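Local coordinates for ABC transporter ATP-binding protein (PDB 4HZI), which is thought to bind and hydrolyse ATP as the ATPase subunit of an orphan ABC transporter involved in manganese utilization and tolerance in Leptospira, at residues Y229-R233 with P234-P238; T173-S176 with G177-K180. One frame throughout, in Å; residues are numbered along the deposited sequence.

Interaction 1 of 2, residues Y229-R233 with P234-P238; sequences YITHR and PEEIP
Thr231 and Glu236 meet through their side chains: the hydroxyl OG1 of Thr231 donates to OE1 of Glu236 at 2.8 Å, arriving from well above the carboxylate plane. With chi1 at -173°, OG1 swings opposite the backbone N and beside the carbonyl carbon, which turns the hydroxyl forward along the chain, where it also accepts the backbone N-H of Arg233 at 2.8 Å and closes an ST turn. Two bonds thus grip this one oxygen and fix the rotation of the hydroxyl. Glu236 reaches it with a straight chain past CG, and its second oxygen, OE2, lies against CD of Arg233 at 3.4 Å; the salt bridge from OE2 to Arg233 NE is long, and the guanidinium and carboxylate planes are turned 41° apart. Sequence and topology identify the setting: strand 227-231 belongs to the parallel core of an ABC nucleotide-binding domain, and the histidine after it, His232, is consistent with the switch (H-loop) histidine of that family. Its ND1 is hydrogen-bonded to Glu199, and its side chain touches Asn69 within the probable Walker A loop. Beyond His232 the chain folds back in a short 3-10 segment, where Glu236 N donates to Arg233 O at 3.0 Å. From the strand, Tyr229 OH makes a weak hydrogen bond of 2.6 Å to Glu236 O, while CD of Pro238 sits over one face of the Tyr229 ring in a CH-pi contact, 4.3 Å from the centroid and displaced from the ring centre. Thr231 CG2 packs against CG1 of Ile237 at 4.0 Å. Helix 206-222 borders the turn through Leu213, which touches Tyr229 and Pro238, and Arg209, which touches Glu235 and Glu236; Arg233 itself packs on Leu204 of the second subunit.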
loop_
_atom_site.group_PDB
_atom_site.type_symbol
_atom_site.label_atom_id
_atom_site.label_comp_id
_atom_site.label_asym_id
_atom_site.label_seq_id
_atom_site.Cartn_x
_atom_site.Cartn_y
_atom_site.Cartn_z
ATOM N N TYR A 229 11.752 -9.927 -6.931
ATOM C CA TYR A 229 10.797 -9.331 -6.007
ATOM C C TYR A 229 10.598 -7.890 -6.417
ATOM O O TYR A 229 11.547 -7.088 -6.449
ATOM C CB TYR A 229 11.373 -9.403 -4.608
ATOM C CG TYR A 229 10.454 -9.089 -3.447
ATOM C CD1 TYR A 229 10.210 -7.766 -3.050
ATOM C CD2 TYR A 229 9.850 -10.107 -2.704
ATOM C CE1 TYR A 229 9.392 -7.491 -1.962
ATOM C CE2 TYR A 229 9.041 -9.824 -1.614
ATOM C CZ TYR A 229 8.785 -8.525 -1.272
ATOM O OH TYR A 229 7.980 -8.256 -0.198
ATOM N N ILE A 230 9.361 -7.536 -6.703
ATOM C CA ILE A 230 9.043 -6.190 -7.189
ATOM C C ILE A 230 8.283 -5.397 -6.147
ATOM O O ILE A 230 7.240 -5.824 -5.657
ATOM C CB ILE A 230 8.197 -6.315 -8.467
ATOM C CG1 ILE A 230 9.019 -7.101 -9.528
ATOM C CG2 ILE A 230 7.833 -4.932 -9.044
ATOM C CD1 ILE A 230 8.275 -8.229 -10.044
ATOM N N THR A 231 8.796 -4.208 -5.833
ATOM C CA THR A 231 8.228 -3.361 -4.811
ATOM C C THR A 231 8.530 -1.887 -5.044
ATOM O O THR A 231 9.468 -1.518 -5.776
ATOM C CB THR A 231 8.715 -3.783 -3.391
ATOM O OG1 THR A 231 8.026 -3.034 -2.400
ATOM C CG2 THR A 231 10.179 -3.575 -3.242
ATOM N N HIS A 232 7.712 -1.057 -4.404
ATOM C CA HIS A 232 8.007 0.367 -4.244
ATOM C C HIS A 232 8.297 0.732 -2.807
ATOM O O HIS A 232 8.522 1.890 -2.510
ATOM C CB HIS A 232 6.931 1.269 -4.835
ATOM C CG HIS A 232 5.632 1.246 -4.099
ATOM N ND1 HIS A 232 4.666 0.312 -4.380
ATOM C CD2 HIS A 232 5.099 2.072 -3.164
ATOM C CE1 HIS A 232 3.603 0.531 -3.622
ATOM N NE2 HIS A 232 3.843 1.577 -2.863
ATOM N N ARG A 233 8.382 -0.259 -1.914
ATOM C CA ARG A 233 8.590 0.022 -0.495
ATOM C C ARG A 233 9.764 -0.749 0.075
ATOM O O ARG A 233 9.632 -1.947 0.320
ATOM C CB ARG A 233 7.353 -0.376 0.311
ATOM C CG ARG A 233 6.158 0.523 0.074
ATOM C CD ARG A 233 5.093 0.195 1.127
ATOM N NE ARG A 233 3.823 0.718 0.673
ATOM C CZ ARG A 233 3.280 1.872 1.054
ATOM N NH1 ARG A 233 3.852 2.658 1.980
ATOM N NH2 ARG A 233 2.125 2.232 0.508
ATOM N N PRO A 234 10.879 -0.063 0.358
ATOM C CA PRO A 234 12.073 -0.757 0.826
ATOM C C PRO A 234 11.850 -1.610 2.057
ATOM O O PRO A 234 12.482 -2.681 2.173
ATOM C CB PRO A 234 13.032 0.394 1.121
ATOM C CG PRO A 234 12.687 1.377 0.093
ATOM C CD PRO A 234 11.194 1.344 0.035
ATOM N N GLU A 235 10.908 -1.233 2.908
ATOM C CA GLU A 235 10.664 -2.000 4.143
ATOM C C GLU A 235 10.062 -3.378 3.940
ATOM O O GLU A 235 10.074 -4.180 4.861
ATOM C CB GLU A 235 9.812 -1.208 5.171
ATOM C CG GLU A 235 8.400 -0.891 4.719
ATOM C CD GLU A 235 8.303 0.386 3.849
ATOM O OE1 GLU A 235 9.298 0.875 3.207
ATOM O OE2 GLU A 235 7.200 0.929 3.842
ATOM N N GLU A 236 9.572 -3.663 2.736
ATOM C CA GLU A 236 8.977 -4.935 2.372
ATOM C C GLU A 236 9.977 -5.977 1.908
ATOM O O GLU A 236 9.557 -7.058 1.470
ATOM C CB GLU A 236 7.996 -4.720 1.211
ATOM C CG GLU A 236 6.719 -4.027 1.625
ATOM C CD GLU A 236 5.787 -3.710 0.467
ATOM O OE1 GLU A 236 6.064 -4.067 -0.719
ATOM O OE2 GLU A 236 4.744 -3.137 0.779
ATOM N N ILE A 237 11.271 -5.640 1.897
ATOM C CA ILE A 237 12.281 -6.497 1.251
ATOM C C ILE A 237 12.924 -7.410 2.284
ATOM O O ILE A 237 13.645 -6.937 3.133
ATOM C CB ILE A 237 13.407 -5.659 0.600
ATOM C CG1 ILE A 237 12.812 -4.761 -0.493
ATOM C CG2 ILE A 237 14.432 -6.575 -0.012
ATOM C CD1 ILE A 237 13.723 -3.689 -1.005
ATOM N N PRO A 238 12.749 -8.727 2.153
ATOM C CA PRO A 238 13.400 -9.620 3.118
ATOM C C PRO A 238 14.918 -9.619 3.022
ATOM O O PRO A 238 15.507 -9.323 1.967
ATOM C CB PRO A 238 12.915 -11.014 2.720
ATOM C CG PRO A 238 11.908 -10.858 1.694
ATOM C CD PRO A 238 11.875 -9.432 1.214
#

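Interaction 2 of 2, residues T173-S176 with G177-K180; sequences TLSS and GEKK
Ser175 and Glu178 close a capping box at the start of helix 176-188, each side chain turned onto the other's backbone N-H. Glu178 can be followed outward from the helix. Its CB lies 3.9 Å from CB of Leu174 and is also close to the hydroxyl of Ser175. CG comes closer still, 3.0 Å from Ser175 OG, a tight approach of a methylene to a hydroxyl oxygen. CD stays beside the same hydroxyl, and at the tip OE1 accepts from Ser175 N at 3.1 Å, with an N-H...O angle of 155°; the donor comes to the anti side of the carboxylate, 30° out of its plane. OE2 has a long, weak ion pair with Lys166. With chi2 at 174° the chain stays stretched out and carries the carboxylate back to the N-H of the N-cap residue. In the reverse direction, Ser175 OG accepts a weak bond from Glu178 N at 3.3 Å. A water 2.6 Å from the same OG takes a weak bond from Gly177 N, so the hydroxyl and the water together meet two of the N-H groups at the helix start. The first helical turn is closed by Lys179 N, which donates to Ser175 O at 3.0 Å. Lys179 runs extended along the preceding backbone, its CE 3.2 Å from Leu174 O. The residues LSSGE match the ABC signature motif, which in this family contributes to ATP binding across a nucleotide-binding-domain dimer. Lys180 turns to another side, where NZ is hydrogen-bonded to Pro200 O, Ser202 O and Ser115 OG. The cap sits beside helix 206-222, with Ser175 and Glu178 against Asp211, Ser176 against Ala208 and Lys180 against Phe212, while the loop containing Lys166 and Gln169 covers Leu174.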
loop_
_atom_site.group_PDB
_atom_site.type_symbol
_atom_site.label_atom_id
_atom_site.label_comp_id
_atom_site.label_asym_id
_atom_site.label_seq_id
_atom_site.Cartn_x
_atom_site.Cartn_y
_atom_site.Cartn_z
ATOM N N THR A 173 -11.399 -17.677 3.830
ATOM C CA THR A 173 -11.401 -17.550 5.277
ATOM C C THR A 173 -10.011 -17.388 5.856
ATOM O O THR A 173 -9.856 -17.236 7.068
ATOM C CB THR A 173 -12.118 -18.740 5.942
ATOM O OG1 THR A 173 -11.330 -19.933 5.797
ATOM C CG2 THR A 173 -13.488 -18.928 5.309
ATOM N N LEU A 174 -8.979 -17.419 5.011
ATOM C CA LEU A 174 -7.631 -17.219 5.511
ATOM C C LEU A 174 -7.393 -15.751 5.894
ATOM O O LEU A 174 -8.009 -14.843 5.302
ATOM C CB LEU A 174 -6.616 -17.629 4.441
ATOM C CG LEU A 174 -6.644 -19.092 3.973
ATOM C CD1 LEU A 174 -5.685 -19.241 2.804
ATOM C CD2 LEU A 174 -6.269 -20.049 5.083
ATOM N N SER A 175 -6.487 -15.543 6.847
ATOM C CA SER A 175 -5.959 -14.211 7.160
ATOM C C SER A 175 -5.249 -13.635 5.899
ATOM O O SER A 175 -4.890 -14.372 4.966
ATOM C CB SER A 175 -5.012 -14.289 8.353
ATOM O OG SER A 175 -3.701 -14.715 7.956
ATOM N N SER A 176 -5.067 -12.327 5.855
ATOM C CA SER A 176 -4.594 -11.693 4.657
ATOM C C SER A 176 -3.167 -12.169 4.363
ATOM O O SER A 176 -2.864 -12.406 3.221
ATOM C CB SER A 176 -4.646 -10.162 4.790
ATOM O OG SER A 176 -3.833 -9.783 5.878
ATOM N N GLY A 177 -2.345 -12.367 5.397
ATOM C CA GLY A 177 -0.935 -12.838 5.196
ATOM C C GLY A 177 -0.873 -14.301 4.734
ATOM O O GLY A 177 -0.071 -14.686 3.872
ATOM N N GLU A 178 -1.768 -15.101 5.297
ATOM C CA GLU A 178 -1.949 -16.497 4.889
ATOM C C GLU A 178 -2.380 -16.662 3.450
ATOM O O GLU A 178 -1.921 -17.593 2.809
ATOM C CB GLU A 178 -2.985 -17.180 5.797
ATOM C CG GLU A 178 -2.475 -17.359 7.196
ATOM C CD GLU A 178 -3.504 -17.891 8.191
ATOM O OE1 GLU A 178 -4.728 -17.785 7.962
ATOM O OE2 GLU A 178 -3.046 -18.390 9.234
ATOM N N LYS A 179 -3.255 -15.799 2.926
ATOM C CA LYS A 179 -3.607 -15.883 1.506
ATOM C C LYS A 179 -2.365 -15.773 0.641
ATOM O O LYS A 179 -2.248 -16.479 -0.360
ATOM C CB LYS A 179 -4.590 -14.808 1.126
ATOM C CG LYS A 179 -5.966 -15.083 1.691
ATOM C CD LYS A 179 -6.930 -13.972 1.352
ATOM C CE LYS A 179 -8.209 -14.163 2.145
ATOM N NZ LYS A 179 -9.201 -13.203 1.668
ATOM N N LYS A 180 -1.453 -14.869 1.014
ATOM C CA LYS A 180 -0.241 -14.674 0.221
ATOM C C LYS A 180 0.655 -15.911 0.278
ATOM O O LYS A 180 1.252 -16.264 -0.724
ATOM C CB LYS A 180 0.525 -13.408 0.626
ATOM C CG LYS A 180 -0.247 -12.098 0.481
ATOM C CD LYS A 180 -0.764 -11.871 -0.911
ATOM C CE LYS A 180 -1.568 -10.580 -1.020
ATOM N NZ LYS A 180 -0.744 -9.462 -1.501
HETATM O O HOH W 1 -1.893 -12.842 8.117
#

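Overall arrangement
Interactions 1 and 2 are separate sites on one ATPase domain: their centres lie 19 Å apart and their nearest atoms about 9 Å, without touching. Helix 206-222 links them, its residues Arg209 and Leu213 meeting 229-238 and its Ala208, Asp211 and Phe212 meeting 173-180. Pro200 offers a second bridge, touching Tyr229 and accepting from Lys180. By family analogy, interaction 1 carries the probable switch histidine near the Walker A residues of its own chain, whereas interaction 2 carries the signature motif, which in ABC dimers typically faces nucleotide held by the partner subunit. Here the second subunit touches interaction 1 but not interaction 2.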